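Putative lipoprotein (Bacteroides thetaiotaomicron, PDB 4Q1Z) is of unknown function, a putative two-domain lipoprotein of the DUF4876 family that is presumably attached to a bacterial membrane. Local coordinates at residues Ile345-Ser350 against Asp376-Gly381; Phe110-Tyr115 against Met386-Ala391. One frame throughout, in Å; residues are numbered along the deposited sequence.

Two contacts meet in one mixed sheet of the larger, C-terminal part of the chain, their centres about 10 Å apart. Strands 108-114, 344-347 and 378-382 lie side by side at one end of that sheet, each antiparallel to the next. Contact 1 joins the last two, whereas contact 2 ties strand 108-114 to the chain that follows strand 378-382. Along the sequence, 110-115 comes first, then 345-350, 376-381 and finally 386-391, so contact 1 falls wholly within the 270 residues spanned by contact 2. Backbone pairing of Lys111 with Arg347 and of Ile113 with Ile345 connects them, binding early and late parts of the chain into one sheet.

Contact 1: Ile345-Ser350 against Asp376-Gly381; sequences IARKLS and DDFERG
An antiparallel strand pair at the border of the mixed sheet joins Ile345-Arg347 to Phe378-Arg380, the latter strand being outermost. Ala346 and Glu379 form the hydrogen-bonded pair, Ala346 N reaching Glu379 O at 3.0 Å and Glu379 N reaching Ala346 O at 2.8 Å. The non-hydrogen-bonded pairs to either side, Ile345 with Arg380 and Arg347 with Phe378, send their side chains to the other face from Ala346 and Glu379. There the Phe378 ring sits between its neighbours: Ile345 CD1 approaches obliquely, 3.9 Å from Phe378 CD2, while the CE1-CZ end of the ring points at one face of the Arg347 guanidinium, whose NH1 is 3.4 Å from Phe378 CZ. The two planes are inclined at 57°, so this is no flat stack. Arg347 CG lies over one face of the ring, and bends at chi2 and chi3 carry the guanidinium past the ring's end, bringing Arg347 NH2 to the anti side of Asp377 OD2, a salt bridge of 3.1 Å with a rather bent N-H...O angle of 141°. Asp370 and Asp309 join Asp377 in balancing the charge of this buried guanidinium, and Thr371 and Gln369 hold the other oxygen of Asp377. Where the short helix 374-377 gives way to the strand, Lys348 continues the grip: its N donates to Asp377 O at 2.8 Å. The Lys348 side chain, extended beyond CG, passes over Glu379 CG and delivers NZ to Asp376 O at 2.7 Å, from above the carbonyl plane. A water links the same NZ weakly to Phe378 O.

Contact 2: Phe110-Tyr115 against Met386-Ala391; sequences FKEIYY and MRRNGA
With CG anti to the backbone N in both residues (chi1 -179° in Glu112, -167° in Arg388), the two side chains reach toward each other, and bends at chi2 of the glutamate and chi3 of the arginine bring carboxylate and guanidinium edge to edge. Their planes are only 4° apart. Arg388 offers the side of its guanidinium: NE binds Glu112 OE1 at 3.0 Å and NH2 binds Glu112 OE2 at 2.8 Å, each on the syn lone pair and both nearly straight. Such a bidentate salt bridge fixes the rotation of both flat groups at once. Further bonds reinforce it, from Val385 N to Glu112 OE2 and from Arg388 NH2 to Val383 O. The strand bearing Glu112 is irregular here, since Lys111 and Glu112 both face Glu133 on the neighbouring strand 131-136, a classic beta bulge. This accounts for two successive side chains both heading to the loop 386-391 that follows strand 378-382. Lys111 runs out almost straight until a bend at chi4 turns its ammonium to Arg388 O, 3.1 Å from Lys111 NZ; this donor is tilted from the carbonyl plane. Lys111 NZ also makes a salt bridge with Glu133. A buried polar end is thus shared between a backbone carbonyl and a carboxylate. One bond back from the ammonium, Lys111 CE packs on Ala391 CB at 3.8 Å. A water accepts from Arg388 N at 3.0 Å and lies 2.9 Å from Glu112 OE1, to which it may donate, joining the loop backbone to the carboxylate gripped by its own side chain.

Contact 1: Ile345-Ser350 against Asp376-Gly381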
loop_
_atom_site.group_PDB
_atom_site.type_symbol
_atom_site.label_atom_id
_atom_site.label_comp_id
_atom_site.label_asym_id
_atom_site.label_seq_id
_atom_site.Cartn_x
_atom_site.Cartn_y
_atom_site.Cartn_z
ATOM N N ILE A 345 -0.194 -1.876 -13.719
ATOM C CA ILE A 345 0.700 -0.908 -13.094
ATOM C C ILE A 345 1.345 -1.584 -11.861
ATOM O O ILE A 345 0.718 -2.391 -11.171
ATOM C CB ILE A 345 -0.041 0.437 -12.753
ATOM C CG1 ILE A 345 -1.261 0.216 -11.819
ATOM C CG2 ILE A 345 -0.430 1.231 -14.044
ATOM C CD1 ILE A 345 -1.735 1.385 -11.058
ATOM N N ALA A 346 2.612 -1.292 -11.627
ATOM C CA ALA A 346 3.340 -1.881 -10.520
ATOM C C ALA A 346 4.157 -0.797 -9.800
ATOM O O ALA A 346 4.834 -0.013 -10.450
ATOM C CB ALA A 346 4.241 -3.007 -11.037
ATOM N N ARG A 347 4.069 -0.732 -8.469
ATOM C CA ARG A 347 4.813 0.255 -7.672
ATOM C C ARG A 347 6.310 -0.028 -7.754
ATOM O O ARG A 347 6.726 -1.193 -7.714
ATOM C CB ARG A 347 4.331 0.227 -6.223
ATOM C CG ARG A 347 4.698 1.423 -5.390
ATOM C CD ARG A 347 3.640 1.692 -4.323
ATOM N NE ARG A 347 3.509 3.136 -4.190
ATOM C CZ ARG A 347 2.379 3.801 -4.058
ATOM N NH1 ARG A 347 1.236 3.153 -3.927
ATOM N NH2 ARG A 347 2.383 5.119 -4.036
ATOM N N LYS A 348 7.108 1.048 -7.926
ATOM C CA LYS A 348 8.568 1.004 -8.020
ATOM C C LYS A 348 9.165 0.744 -6.670
ATOM O O LYS A 348 8.625 1.195 -5.664
ATOM C CB LYS A 348 9.136 2.334 -8.569
ATOM C CG LYS A 348 8.866 2.596 -10.042
ATOM C CD LYS A 348 9.358 3.998 -10.403
ATOM C CE LYS A 348 8.834 4.466 -11.737
ATOM N NZ LYS A 348 9.125 5.905 -11.940
ATOM N N LEU A 349 10.306 0.054 -6.655
ATOM C CA LEU A 349 11.081 -0.234 -5.459
ATOM C C LEU A 349 11.851 1.000 -5.042
ATOM O O LEU A 349 12.296 1.762 -5.902
ATOM C CB LEU A 349 12.066 -1.376 -5.749
ATOM C CG LEU A 349 11.475 -2.761 -5.920
ATOM C CD1 LEU A 349 12.435 -3.664 -6.657
ATOM C CD2 LEU A 349 11.163 -3.367 -4.610
ATOM N N SER A 350 12.050 1.187 -3.727
ATOM C CA SER A 350 12.857 2.292 -3.210
ATOM C C SER A 350 14.315 1.941 -3.478
ATOM O O SER A 350 14.808 0.933 -2.967
ATOM C CB SER A 350 12.584 2.540 -1.726
ATOM O OG SER A 350 11.536 3.480 -1.534
ATOM N N ASP A 376 5.018 9.119 -10.869
ATOM C CA ASP A 376 6.375 8.831 -10.442
ATOM C C ASP A 376 6.560 7.478 -9.744
ATOM O O ASP A 376 7.641 6.886 -9.863
ATOM C CB ASP A 376 6.856 9.942 -9.474
ATOM C CG ASP A 376 6.796 11.394 -9.959
ATOM O OD1 ASP A 376 6.639 11.616 -11.195
ATOM O OD2 ASP A 376 6.953 12.313 -9.110
ATOM N N ASP A 377 5.564 7.017 -8.978
ATOM C CA ASP A 377 5.697 5.803 -8.165
ATOM C C ASP A 377 5.382 4.489 -8.892
ATOM O O ASP A 377 5.757 3.426 -8.388
ATOM C CB ASP A 377 4.798 5.907 -6.914
ATOM C CG ASP A 377 5.052 7.112 -6.020
ATOM O OD1 ASP A 377 6.116 7.758 -6.171
ATOM O OD2 ASP A 377 4.171 7.434 -5.203
ATOM N N PHE A 378 4.714 4.543 -10.053
ATOM C CA PHE A 378 4.331 3.324 -10.743
ATOM C C PHE A 378 4.952 3.124 -12.110
ATOM O O PHE A 378 4.964 4.037 -12.936
ATOM C CB PHE A 378 2.803 3.270 -10.911
ATOM C CG PHE A 378 2.080 2.955 -9.626
ATOM C CD1 PHE A 378 1.769 3.961 -8.718
ATOM C CD2 PHE A 378 1.724 1.649 -9.314
ATOM C CE1 PHE A 378 1.154 3.660 -7.507
ATOM C CE2 PHE A 378 1.073 1.353 -8.115
ATOM C CZ PHE A 378 0.794 2.359 -7.219
ATOM N N GLU A 379 5.380 1.880 -12.369
ATOM C CA GLU A 379 5.781 1.420 -13.679
ATOM C C GLU A 379 4.474 1.160 -14.416
ATOM O O GLU A 379 3.587 0.499 -13.859
ATOM C CB GLU A 379 6.666 0.152 -13.609
ATOM C CG GLU A 379 8.118 0.398 -13.235
ATOM C CD GLU A 379 8.944 1.189 -14.238
ATOM O OE1 GLU A 379 8.563 1.237 -15.433
ATOM O OE2 GLU A 379 9.994 1.736 -13.827
ATOM N N ARG A 380 4.337 1.705 -15.638
ATOM C CA ARG A 380 3.131 1.613 -16.447
ATOM C C ARG A 380 3.227 0.586 -17.564
ATOM O O ARG A 380 4.288 0.431 -18.174
ATOM C CB ARG A 380 2.840 2.972 -17.069
ATOM C CG ARG A 380 2.480 4.040 -16.066
ATOM C CD ARG A 380 2.151 5.320 -16.767
ATOM N NE ARG A 380 3.311 5.876 -17.461
ATOM C CZ ARG A 380 4.181 6.719 -16.913
ATOM N NH1 ARG A 380 4.042 7.101 -15.645
ATOM N NH2 ARG A 380 5.191 7.191 -17.628
ATOM N N GLY A 381 2.096 -0.063 -17.844
ATOM C CA GLY A 381 1.951 -1.056 -18.902
ATOM C C GLY A 381 2.782 -2.312 -18.746
ATOM O O GLY A 381 3.289 -2.831 -19.740
HETATM O O HOH W 1 7.141 5.858 -14.658
#

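Contact 2: Phe110-Tyr115 against Met386-Ala391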
loop_
_atom_site.group_PDB
_atom_site.type_symbol
_atom_site.label_atom_id
_atom_site.label_comp_id
_atom_site.label_asym_id
_atom_site.label_seq_id
_atom_site.Cartn_x
_atom_site.Cartn_y
_atom_site.Cartn_z
ATOM N N PHE A 110 -0.536 0.127 -2.025
ATOM C CA PHE A 110 -0.957 -0.567 -3.254
ATOM C C PHE A 110 0.315 -0.937 -3.992
ATOM O O PHE A 110 1.023 -0.043 -4.464
ATOM C CB PHE A 110 -1.849 0.355 -4.120
ATOM C CG PHE A 110 -3.316 0.413 -3.739
ATOM C CD1 PHE A 110 -4.164 -0.668 -3.989
ATOM C CD2 PHE A 110 -3.866 1.573 -3.201
ATOM C CE1 PHE A 110 -5.523 -0.605 -3.650
ATOM C CE2 PHE A 110 -5.219 1.633 -2.860
ATOM C CZ PHE A 110 -6.039 0.544 -3.081
ATOM N N LYS A 111 0.662 -2.216 -4.024
ATOM C CA LYS A 111 1.912 -2.679 -4.656
ATOM C C LYS A 111 1.766 -2.871 -6.204
ATOM O O LYS A 111 2.660 -2.517 -6.983
ATOM C CB LYS A 111 2.350 -3.995 -3.979
ATOM C CG LYS A 111 3.714 -4.503 -4.381
ATOM C CD LYS A 111 4.047 -5.771 -3.613
ATOM C CE LYS A 111 4.969 -6.682 -4.372
ATOM N NZ LYS A 111 4.365 -7.147 -5.638
ATOM N N GLU A 112 0.667 -3.509 -6.614
ATOM C CA GLU A 112 0.368 -3.839 -7.997
ATOM C C GLU A 112 -1.123 -3.780 -8.168
ATOM O O GLU A 112 -1.842 -4.239 -7.273
ATOM C CB GLU A 112 0.921 -5.244 -8.338
ATOM C CG GLU A 112 0.680 -5.694 -9.779
ATOM C CD GLU A 112 1.892 -6.223 -10.528
ATOM O OE1 GLU A 112 2.955 -6.422 -9.896
ATOM O OE2 GLU A 112 1.781 -6.413 -11.760
ATOM N N ILE A 113 -1.588 -3.203 -9.311
ATOM C CA ILE A 113 -3.005 -3.072 -9.675
ATOM C C ILE A 113 -3.209 -3.429 -11.166
ATOM O O ILE A 113 -2.486 -2.924 -12.036
ATOM C CB ILE A 113 -3.570 -1.631 -9.349
ATOM C CG1 ILE A 113 -3.334 -1.224 -7.862
ATOM C CG2 ILE A 113 -5.059 -1.523 -9.735
ATOM C CD1 ILE A 113 -3.611 0.269 -7.497
ATOM N N TYR A 114 -4.208 -4.293 -11.455
ATOM C CA TYR A 114 -4.566 -4.669 -12.822
ATOM C C TYR A 114 -6.063 -4.444 -12.979
ATOM O O TYR A 114 -6.838 -5.021 -12.229
ATOM C CB TYR A 114 -4.120 -6.095 -13.126
ATOM C CG TYR A 114 -4.643 -6.668 -14.426
ATOM C CD1 TYR A 114 -4.500 -5.974 -15.632
ATOM C CD2 TYR A 114 -5.206 -7.938 -14.469
ATOM C CE1 TYR A 114 -4.939 -6.522 -16.836
ATOM C CE2 TYR A 114 -5.661 -8.482 -15.661
ATOM C CZ TYR A 114 -5.540 -7.766 -16.838
ATOM O OH TYR A 114 -5.997 -8.320 -18.005
ATOM N N TYR A 115 -6.465 -3.547 -13.907
ATOM C CA TYR A 115 -7.865 -3.099 -14.057
ATOM C C TYR A 115 -8.460 -3.042 -15.481
ATOM O O TYR A 115 -9.682 -2.889 -15.598
ATOM C CB TYR A 115 -7.983 -1.656 -13.489
ATOM C CG TYR A 115 -7.078 -0.624 -14.151
ATOM C CD1 TYR A 115 -7.433 -0.031 -15.364
ATOM C CD2 TYR A 115 -5.899 -0.199 -13.538
ATOM C CE1 TYR A 115 -6.591 0.880 -15.997
ATOM C CE2 TYR A 115 -5.065 0.740 -14.146
ATOM C CZ TYR A 115 -5.423 1.288 -15.374
ATOM O OH TYR A 115 -4.630 2.223 -15.999
HETATM N N MSE A 386 1.209 -11.613 -9.928
HETATM C CA MSE A 386 0.753 -11.708 -8.537
HETATM C C MSE A 386 1.929 -12.103 -7.636
HETATM O O MSE A 386 2.614 -13.098 -7.924
HETATM C CB MSE A 386 -0.390 -12.704 -8.401
HETATM C CG MSE A 386 -1.748 -12.070 -8.615
HETATM SE SE MSE A 386 -3.045 -13.449 -8.951
HETATM C CE MSE A 386 -3.331 -14.200 -7.199
ATOM N N ARG A 387 2.166 -11.312 -6.555
ATOM C CA ARG A 387 3.246 -11.504 -5.583
ATOM C C ARG A 387 4.623 -11.351 -6.294
ATOM O O ARG A 387 5.541 -12.155 -6.110
ATOM C CB ARG A 387 3.103 -12.852 -4.828
ATOM C CG ARG A 387 1.869 -12.912 -3.924
ATOM C CD ARG A 387 1.654 -14.281 -3.315
ATOM N NE ARG A 387 0.286 -14.414 -2.816
ATOM C CZ ARG A 387 -0.680 -15.101 -3.417
ATOM N NH1 ARG A 387 -0.424 -15.788 -4.522
ATOM N NH2 ARG A 387 -1.900 -15.138 -2.898
ATOM N N ARG A 388 4.752 -10.288 -7.104
ATOM C CA ARG A 388 5.982 -9.955 -7.823
ATOM C C ARG A 388 7.082 -9.617 -6.804
ATOM O O ARG A 388 6.764 -9.147 -5.707
ATOM C CB ARG A 388 5.737 -8.772 -8.790
ATOM C CG ARG A 388 6.857 -8.542 -9.809
ATOM C CD ARG A 388 6.800 -7.176 -10.457
ATOM N NE ARG A 388 5.553 -6.969 -11.191
ATOM C CZ ARG A 388 5.370 -7.254 -12.476
ATOM N NH1 ARG A 388 6.360 -7.771 -13.199
ATOM N NH2 ARG A 388 4.201 -7.022 -13.052
ATOM N N ASN A 389 8.364 -9.875 -7.169
ATOM C CA ASN A 389 9.571 -9.646 -6.354
ATOM C C ASN A 389 9.473 -10.343 -4.996
ATOM O O ASN A 389 9.796 -9.735 -3.971
ATOM C CB ASN A 389 9.884 -8.144 -6.140
ATOM C CG ASN A 389 9.705 -7.252 -7.327
ATOM O OD1 ASN A 389 10.111 -7.567 -8.448
ATOM N ND2 ASN A 389 9.138 -6.081 -7.084
ATOM N N GLY A 390 9.007 -11.589 -5.010
ATOM C CA GLY A 390 8.890 -12.435 -3.833
ATOM C C GLY A 390 8.051 -11.929 -2.681
ATOM O O GLY A 390 8.424 -12.131 -1.528
ATOM N N ALA A 391 6.915 -11.286 -2.956
ATOM C CA ALA A 391 6.001 -10.899 -1.881
ATOM C C ALA A 391 5.416 -12.201 -1.285
ATOM O O ALA A 391 5.137 -13.148 -2.032
ATOM C CB ALA A 391 4.917 -9.990 -2.423
HETATM O O HOH W 2 2.773 -8.062 -7.538
#